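Local structure of uncharacterized conserved protein (Ruegeria pomeroyi DSS-3, 3IUS) at residues W97-T103 with P145-L151; D109-V115 with S250-R256. The protein is of unknown function but belongs to the NAD-dependent epimerase/dehydratase family and therefore probably binds a dinucleotide cofactor. All blocks are in the same frame, centred on the assembly; numbering follows the deposited sequence.

Contact 1 of 2, residues W97-T103 with P145-L151; sequences WVGYLST and PLHVFRL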
loop_
_atom_site.group_PDB
_atom_site.type_symbol
_atom_site.label_atom_id
_atom_site.label_comp_id
_atom_site.label_asym_id
_atom_site.label_seq_id
_atom_site.Cartn_x
_atom_site.Cartn_y
_atom_site.Cartn_z
ATOM N N TRP A 97 -16.358 7.645 -5.961
ATOM C CA TRP A 97 -14.985 7.611 -5.506
ATOM C C TRP A 97 -14.255 6.444 -6.147
ATOM O O TRP A 97 -14.796 5.346 -6.245
ATOM C CB TRP A 97 -14.990 7.468 -3.989
ATOM C CG TRP A 97 -13.653 7.413 -3.316
ATOM C CD1 TRP A 97 -12.961 8.459 -2.774
ATOM C CD2 TRP A 97 -12.868 6.241 -3.064
ATOM N NE1 TRP A 97 -11.786 8.010 -2.211
ATOM C CE2 TRP A 97 -11.705 6.653 -2.382
ATOM C CE3 TRP A 97 -13.031 4.886 -3.357
ATOM C CZ2 TRP A 97 -10.713 5.753 -1.980
ATOM C CZ3 TRP A 97 -12.041 3.995 -2.964
ATOM C CH2 TRP A 97 -10.902 4.435 -2.281
ATOM N N VAL A 98 -13.041 6.710 -6.614
ATOM C CA VAL A 98 -12.157 5.667 -7.112
ATOM C C VAL A 98 -10.795 5.823 -6.454
ATOM O O VAL A 98 -10.233 6.915 -6.427
ATOM C CB VAL A 98 -11.994 5.745 -8.641
ATOM C CG1 VAL A 98 -10.909 4.780 -9.107
ATOM C CG2 VAL A 98 -13.332 5.477 -9.343
ATOM N N GLY A 99 -10.257 4.738 -5.912
ATOM C CA GLY A 99 -8.952 4.807 -5.295
ATOM C C GLY A 99 -7.961 3.886 -5.981
ATOM O O GLY A 99 -8.211 2.688 -6.103
ATOM N N TYR A 100 -6.853 4.449 -6.452
ATOM C CA TYR A 100 -5.766 3.641 -6.985
ATOM C C TYR A 100 -4.654 3.555 -5.961
ATOM O O TYR A 100 -4.122 4.576 -5.528
ATOM C CB TYR A 100 -5.218 4.212 -8.299
ATOM C CG TYR A 100 -4.022 3.434 -8.804
ATOM C CD1 TYR A 100 -4.170 2.140 -9.291
ATOM C CD2 TYR A 100 -2.744 3.979 -8.771
ATOM C CE1 TYR A 100 -3.084 1.411 -9.735
ATOM C CE2 TYR A 100 -1.654 3.260 -9.217
ATOM C CZ TYR A 100 -1.829 1.977 -9.703
ATOM O OH TYR A 100 -0.749 1.254 -10.142
ATOM N N LEU A 101 -4.303 2.335 -5.562
ATOM C CA LEU A 101 -3.184 2.152 -4.656
ATOM C C LEU A 101 -1.872 2.127 -5.439
ATOM O O LEU A 101 -1.645 1.248 -6.278
ATOM C CB LEU A 101 -3.352 0.889 -3.811
ATOM C CG LEU A 101 -4.611 0.834 -2.932
ATOM C CD1 LEU A 101 -4.613 -0.425 -2.068
ATOM C CD2 LEU A 101 -4.743 2.085 -2.066
ATOM N N SER A 102 -1.025 3.114 -5.165
ATOM C CA SER A 102 0.270 3.250 -5.808
ATOM C C SER A 102 1.338 2.999 -4.752
ATOM O O SER A 102 1.050 2.423 -3.706
ATOM C CB SER A 102 0.421 4.653 -6.414
ATOM O OG SER A 102 1.573 4.744 -7.241
ATOM N N THR A 103 2.564 3.434 -5.017
ATOM C CA THR A 103 3.642 3.288 -4.041
ATOM C C THR A 103 4.537 4.521 -4.039
ATOM O O THR A 103 4.408 5.395 -4.900
ATOM C CB THR A 103 4.528 2.052 -4.325
ATOM O OG1 THR A 103 5.326 2.301 -5.487
ATOM C CG2 THR A 103 3.683 0.797 -4.536
ATOM N N PRO A 145 -13.669 10.205 -10.436
ATOM C CA PRO A 145 -13.370 10.735 -9.098
ATOM C C PRO A 145 -12.145 10.031 -8.533
ATOM O O PRO A 145 -12.249 9.357 -7.510
ATOM C CB PRO A 145 -14.600 10.343 -8.269
ATOM C CG PRO A 145 -15.571 9.701 -9.228
ATOM C CD PRO A 145 -14.794 9.255 -10.413
ATOM N N LEU A 146 -11.009 10.191 -9.203
ATOM C CA LEU A 146 -9.803 9.425 -8.898
ATOM C C LEU A 146 -9.018 9.978 -7.718
ATOM O O LEU A 146 -8.869 11.188 -7.563
ATOM C CB LEU A 146 -8.889 9.374 -10.126
ATOM C CG LEU A 146 -7.550 8.676 -9.886
ATOM C CD1 LEU A 146 -7.755 7.168 -9.713
ATOM C CD2 LEU A 146 -6.574 8.983 -11.004
ATOM N N HIS A 147 -8.491 9.072 -6.899
ATOM C CA HIS A 147 -7.634 9.432 -5.790
ATOM C C HIS A 147 -6.502 8.445 -5.849
ATOM O O HIS A 147 -6.740 7.256 -6.021
ATOM C CB HIS A 147 -8.382 9.307 -4.459
ATOM C CG HIS A 147 -9.641 10.119 -4.407
ATOM N ND1 HIS A 147 -10.782 9.761 -5.092
ATOM C CD2 HIS A 147 -9.931 11.277 -3.769
ATOM C CE1 HIS A 147 -11.722 10.666 -4.877
ATOM N NE2 HIS A 147 -11.234 11.594 -4.076
ATOM N N VAL A 148 -5.278 8.952 -5.762
ATOM C CA VAL A 148 -4.095 8.104 -5.794
ATOM C C VAL A 148 -3.467 8.062 -4.415
ATOM O O VAL A 148 -3.240 9.101 -3.791
ATOM C CB VAL A 148 -3.060 8.619 -6.811
ATOM C CG1 VAL A 148 -1.733 7.871 -6.649
ATOM C CG2 VAL A 148 -3.597 8.487 -8.238
ATOM N N PHE A 149 -3.163 6.855 -3.951
ATOM C CA PHE A 149 -2.573 6.667 -2.639
ATOM C C PHE A 149 -1.228 6.005 -2.802
ATOM O O PHE A 149 -1.152 4.843 -3.184
ATOM C CB PHE A 149 -3.491 5.808 -1.758
ATOM C CG PHE A 149 -4.855 6.399 -1.557
ATOM C CD1 PHE A 149 -5.099 7.259 -0.499
ATOM C CD2 PHE A 149 -5.888 6.106 -2.436
ATOM C CE1 PHE A 149 -6.352 7.819 -0.319
ATOM C CE2 PHE A 149 -7.143 6.657 -2.258
ATOM C CZ PHE A 149 -7.372 7.511 -1.196
ATOM N N ARG A 150 -0.167 6.761 -2.537
ATOM C CA ARG A 150 1.182 6.239 -2.641
ATOM C C ARG A 150 1.572 5.607 -1.316
ATOM O O ARG A 150 1.900 6.292 -0.345
ATOM C CB ARG A 150 2.157 7.337 -3.089
ATOM C CG ARG A 150 1.693 8.004 -4.396
ATOM C CD ARG A 150 2.630 9.105 -4.898
ATOM N NE ARG A 150 2.224 9.553 -6.232
ATOM C CZ ARG A 150 2.522 10.741 -6.756
ATOM N NH1 ARG A 150 3.230 11.619 -6.054
ATOM N NH2 ARG A 150 2.104 11.051 -7.980
ATOM N N LEU A 151 1.511 4.282 -1.292
ATOM C CA LEU A 151 1.690 3.515 -0.068
ATOM C C LEU A 151 3.161 3.262 0.208
ATOM O O LEU A 151 3.928 2.953 -0.699
ATOM C CB LEU A 151 0.942 2.181 -0.163
ATOM C CG LEU A 151 -0.553 2.213 -0.476
ATOM C CD1 LEU A 151 -1.122 0.796 -0.560
ATOM C CD2 LEU A 151 -1.305 3.030 0.562
#

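Contact 2 of 2, residues D109-V115 with S250-R256; sequences DHDGAWV and SENKRVR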
loop_
_atom_site.group_PDB
_atom_site.type_symbol
_atom_site.label_atom_id
_atom_site.label_comp_id
_atom_site.label_asym_id
_atom_site.label_seq_id
_atom_site.Cartn_x
_atom_site.Cartn_y
_atom_site.Cartn_z
ATOM N N ASP A 109 15.151 8.506 -6.367
ATOM C CA ASP A 109 16.230 8.780 -5.422
ATOM C C ASP A 109 16.397 10.268 -5.110
ATOM O O ASP A 109 16.489 11.104 -6.014
ATOM C CB ASP A 109 17.544 8.198 -5.942
ATOM C CG ASP A 109 18.676 8.329 -4.945
ATOM O OD1 ASP A 109 18.403 8.399 -3.724
ATOM O OD2 ASP A 109 19.843 8.364 -5.394
ATOM N N HIS A 110 16.435 10.586 -3.820
ATOM C CA HIS A 110 16.558 11.965 -3.361
ATOM C C HIS A 110 17.637 12.095 -2.299
ATOM O O HIS A 110 17.715 13.093 -1.581
ATOM C CB HIS A 110 15.211 12.462 -2.829
ATOM C CG HIS A 110 14.188 12.679 -3.898
ATOM N ND1 HIS A 110 13.817 13.936 -4.322
ATOM C CD2 HIS A 110 13.463 11.803 -4.635
ATOM C CE1 HIS A 110 12.909 13.826 -5.275
ATOM N NE2 HIS A 110 12.673 12.543 -5.482
ATOM N N ASP A 111 18.481 11.076 -2.201
ATOM C CA ASP A 111 19.576 11.102 -1.246
ATOM C C ASP A 111 19.098 11.452 0.168
ATOM O O ASP A 111 19.792 12.142 0.917
ATOM C CB ASP A 111 20.648 12.094 -1.708
ATOM C CG ASP A 111 21.980 11.883 -1.012
ATOM O OD1 ASP A 111 22.289 10.729 -0.647
ATOM O OD2 ASP A 111 22.724 12.874 -0.834
ATOM N N GLY A 112 17.910 10.976 0.531
ATOM C CA GLY A 112 17.418 11.149 1.886
ATOM C C GLY A 112 16.632 12.421 2.133
ATOM O O GLY A 112 16.080 12.604 3.217
ATOM N N ALA A 113 16.581 13.296 1.135
ATOM C CA ALA A 113 15.811 14.530 1.241
ATOM C C ALA A 113 14.321 14.223 1.319
ATOM O O ALA A 113 13.886 13.114 0.990
ATOM C CB ALA A 113 16.097 15.447 0.055
ATOM N N TRP A 114 13.543 15.221 1.735
ATOM C CA TRP A 114 12.106 15.068 1.911
ATOM C C TRP A 114 11.358 15.366 0.622
ATOM O O TRP A 114 11.695 16.306 -0.100
ATOM C CB TRP A 114 11.598 15.983 3.033
ATOM C CG TRP A 114 11.983 15.520 4.407
ATOM C CD1 TRP A 114 13.110 15.852 5.100
ATOM C CD2 TRP A 114 11.233 14.644 5.253
ATOM N NE1 TRP A 114 13.112 15.226 6.325
ATOM C CE2 TRP A 114 11.972 14.477 6.443
ATOM C CE3 TRP A 114 10.012 13.973 5.117
ATOM C CZ2 TRP A 114 11.520 13.687 7.490
ATOM C CZ3 TRP A 114 9.567 13.190 6.156
ATOM C CH2 TRP A 114 10.322 13.046 7.326
ATOM N N VAL A 115 10.350 14.549 0.343
ATOM C CA VAL A 115 9.517 14.702 -0.835
ATOM C C VAL A 115 8.062 14.779 -0.401
ATOM O O VAL A 115 7.692 14.290 0.663
ATOM C CB VAL A 115 9.708 13.514 -1.814
ATOM C CG1 VAL A 115 11.179 13.386 -2.206
ATOM C CG2 VAL A 115 9.217 12.201 -1.191
ATOM N N SER A 250 18.799 1.360 -3.684
ATOM C CA SER A 250 19.335 2.246 -4.714
ATOM C C SER A 250 18.616 3.589 -4.741
ATOM O O SER A 250 18.973 4.470 -5.515
ATOM C CB SER A 250 19.242 1.593 -6.094
ATOM O OG SER A 250 17.890 1.471 -6.504
ATOM N N GLU A 251 17.601 3.734 -3.900
ATOM C CA GLU A 251 16.852 4.981 -3.813
ATOM C C GLU A 251 16.639 5.325 -2.350
ATOM O O GLU A 251 16.250 4.472 -1.560
ATOM C CB GLU A 251 15.488 4.846 -4.491
ATOM C CG GLU A 251 15.540 4.658 -5.990
ATOM C CD GLU A 251 14.159 4.590 -6.611
ATOM O OE1 GLU A 251 13.218 4.128 -5.931
ATOM O OE2 GLU A 251 14.014 5.002 -7.782
ATOM N N ASN A 252 16.873 6.581 -1.994
ATOM C CA ASN A 252 16.681 7.011 -0.620
ATOM C C ASN A 252 15.937 8.338 -0.563
ATOM O O ASN A 252 16.376 9.309 -1.157
ATOM C CB ASN A 252 18.030 7.130 0.082
ATOM C CG ASN A 252 17.896 7.224 1.582
ATOM O OD1 ASN A 252 17.042 6.569 2.184
ATOM N ND2 ASN A 252 18.727 8.050 2.194
ATOM N N LYS A 253 14.818 8.367 0.156
ATOM C CA LYS A 253 14.074 9.603 0.370
ATOM C C LYS A 253 13.291 9.555 1.684
ATOM O O LYS A 253 13.203 8.511 2.324
ATOM C CB LYS A 253 13.129 9.867 -0.803
ATOM C CG LYS A 253 11.868 9.008 -0.813
ATOM C CD LYS A 253 12.066 7.701 -1.543
ATOM C CE LYS A 253 10.774 6.894 -1.584
ATOM N NZ LYS A 253 11.014 5.518 -2.094
ATOM N N ARG A 254 12.728 10.692 2.083
ATOM C CA ARG A 254 11.859 10.750 3.247
ATOM C C ARG A 254 10.570 11.361 2.742
ATOM O O ARG A 254 10.609 12.334 1.998
ATOM C CB ARG A 254 12.482 11.612 4.350
ATOM C CG ARG A 254 13.644 10.929 5.077
ATOM C CD ARG A 254 14.272 11.879 6.086
ATOM N NE ARG A 254 15.217 11.198 6.973
ATOM C CZ ARG A 254 16.465 10.921 6.637
ATOM N NH1 ARG A 254 16.914 11.248 5.434
ATOM N NH2 ARG A 254 17.266 10.310 7.502
ATOM N N VAL A 255 9.440 10.755 3.101
ATOM C CA VAL A 255 8.163 11.132 2.504
ATOM C C VAL A 255 7.264 11.836 3.507
ATOM O O VAL A 255 7.010 11.313 4.592
ATOM C CB VAL A 255 7.422 9.892 1.946
ATOM C CG1 VAL A 255 6.145 10.315 1.227
ATOM C CG2 VAL A 255 8.346 9.087 1.018
ATOM N N ARG A 256 6.765 13.013 3.122
ATOM C CA ARG A 256 5.842 13.793 3.943
ATOM C C ARG A 256 4.440 13.186 3.893
ATOM O O ARG A 256 3.995 12.722 2.843
ATOM C CB ARG A 256 5.764 15.251 3.456
ATOM C CG ARG A 256 7.051 16.065 3.542
ATOM C CD ARG A 256 7.472 16.358 4.983
ATOM N NE ARG A 256 8.643 17.237 5.025
ATOM C CZ ARG A 256 9.443 17.385 6.080
ATOM N NH1 ARG A 256 9.200 16.719 7.197
ATOM N NH2 ARG A 256 10.482 18.210 6.019
HETATM O O HOH W 1 21.214 8.747 0.662
#

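Contact 1 of 2, residues W97-T103 with P145-L151
Val98 and Leu146 open a run of parallel pairing in which strand 97-103 lies beside strand 146-151, one residue against one to Thr103-Leu151, the short axes 3.9 Å apart and turned by 35°. Backbone bonds alternate between the strands, from Val98 N to Pro145 O at the start to Leu151 N and Ser102 O at the end; near the middle, Tyr100 N to His147 O is 2.8 Å long. Side chains divide between two faces. On that of Trp97, His147 and Phe149, the five-membered ring of Trp97 makes an offset stack on His147, centroids 4.2 Å apart and planes at 24°. The imidazole also turns its edge to the backbone: ND1 donates to Val98 O over 3.2 Å, in the plane of the ring, while His147 N reaches the same oxygen. With CG of Trp97 anti to its N (chi1 -180°), the indole leans forward along its strand over Gly99, where there is no side chain to obstruct it, and its CZ2 meets Phe149 CE2 at 3.7 Å. Farther along, Leu101 packs on Phe149 CB and Leu151 CD1. The other face carries Val98, Tyr100 and Leu146, with Leu146 CD1 4.0 Å from Val98 CG1, and then Ser102 and Arg150, whose polar ends both go to Glu135 of helix 126-140. Held by Val98 O at ND1 and by Asp200 N at NE2, the imidazole is fixed in rotation; since the backbone amide must donate to NE2, a neutral ring protonated at ND1 is the likely form within this buried Rossmann-type sheet.

Contact 2 of 2, residues D109-V115 with S250-R256
Trp114 lies at the surface, yet is packed closely between two arginines of the 250-256 segment. Arg254 CB sits over the six-membered ring in a CH-pi contact, 3.4 Å from its centroid, while on the opposite face the guanidinium of Arg256 stacks flat, planes 7° apart, as a cation-pi partner. A bend at chi2 (-68°) brings that guanidinium back over the indole. Arg254 extends past the ring, and its NH1 donates in the guanidinium plane to Gly112 O at 2.7 Å. The buried part is on the other face of the short parallel pair, where Val115 CG2 meets Val255 CG2 at 3.9 Å. Val115 N bonds Arg254 O between the strands. The solvent side is at the side chains of Asp109 and Asp111, though short bonds persist. Asn252 N and Asp111 N grip Asp109 OD1 from opposite faces of the carboxylate, the first at 2.9 Å and the second closing an Asx turn. His110 N and Gly112 N likewise share Asn252 O. A water bridges Asp111 OD1, 2.6 Å away, to Asn252 ND2, while Asn252 OD1 accepts from Val179 N. The whole is a type I' turn, His110 to Ala113, leading into a two-strand parallel pairing separate from the main sheet.

How the contacts relate
Contact 1 belongs to the core and contact 2 to the surface, their centres about 21 Å apart. Both pair parallel strands, but 97-103 and 146-155 are inner members of the large sheet, whereas 114-115 and 254-255 form a small sheet of their own. The chain leaves strand 97-103, supplies 109-115, returns through helix 126-140 to 145-151 and reaches 250-256 only later, so the segments alternate in sequence. Tyr107, between the two first segments, serves both: its hydroxyl bonds Arg150 of contact 1, its carbonyl His110 of contact 2. Contact 1 combines a regular set of backbone bonds with aromatic and aliphatic packing; arginine stacking, turn bonds and a water mark contact 2.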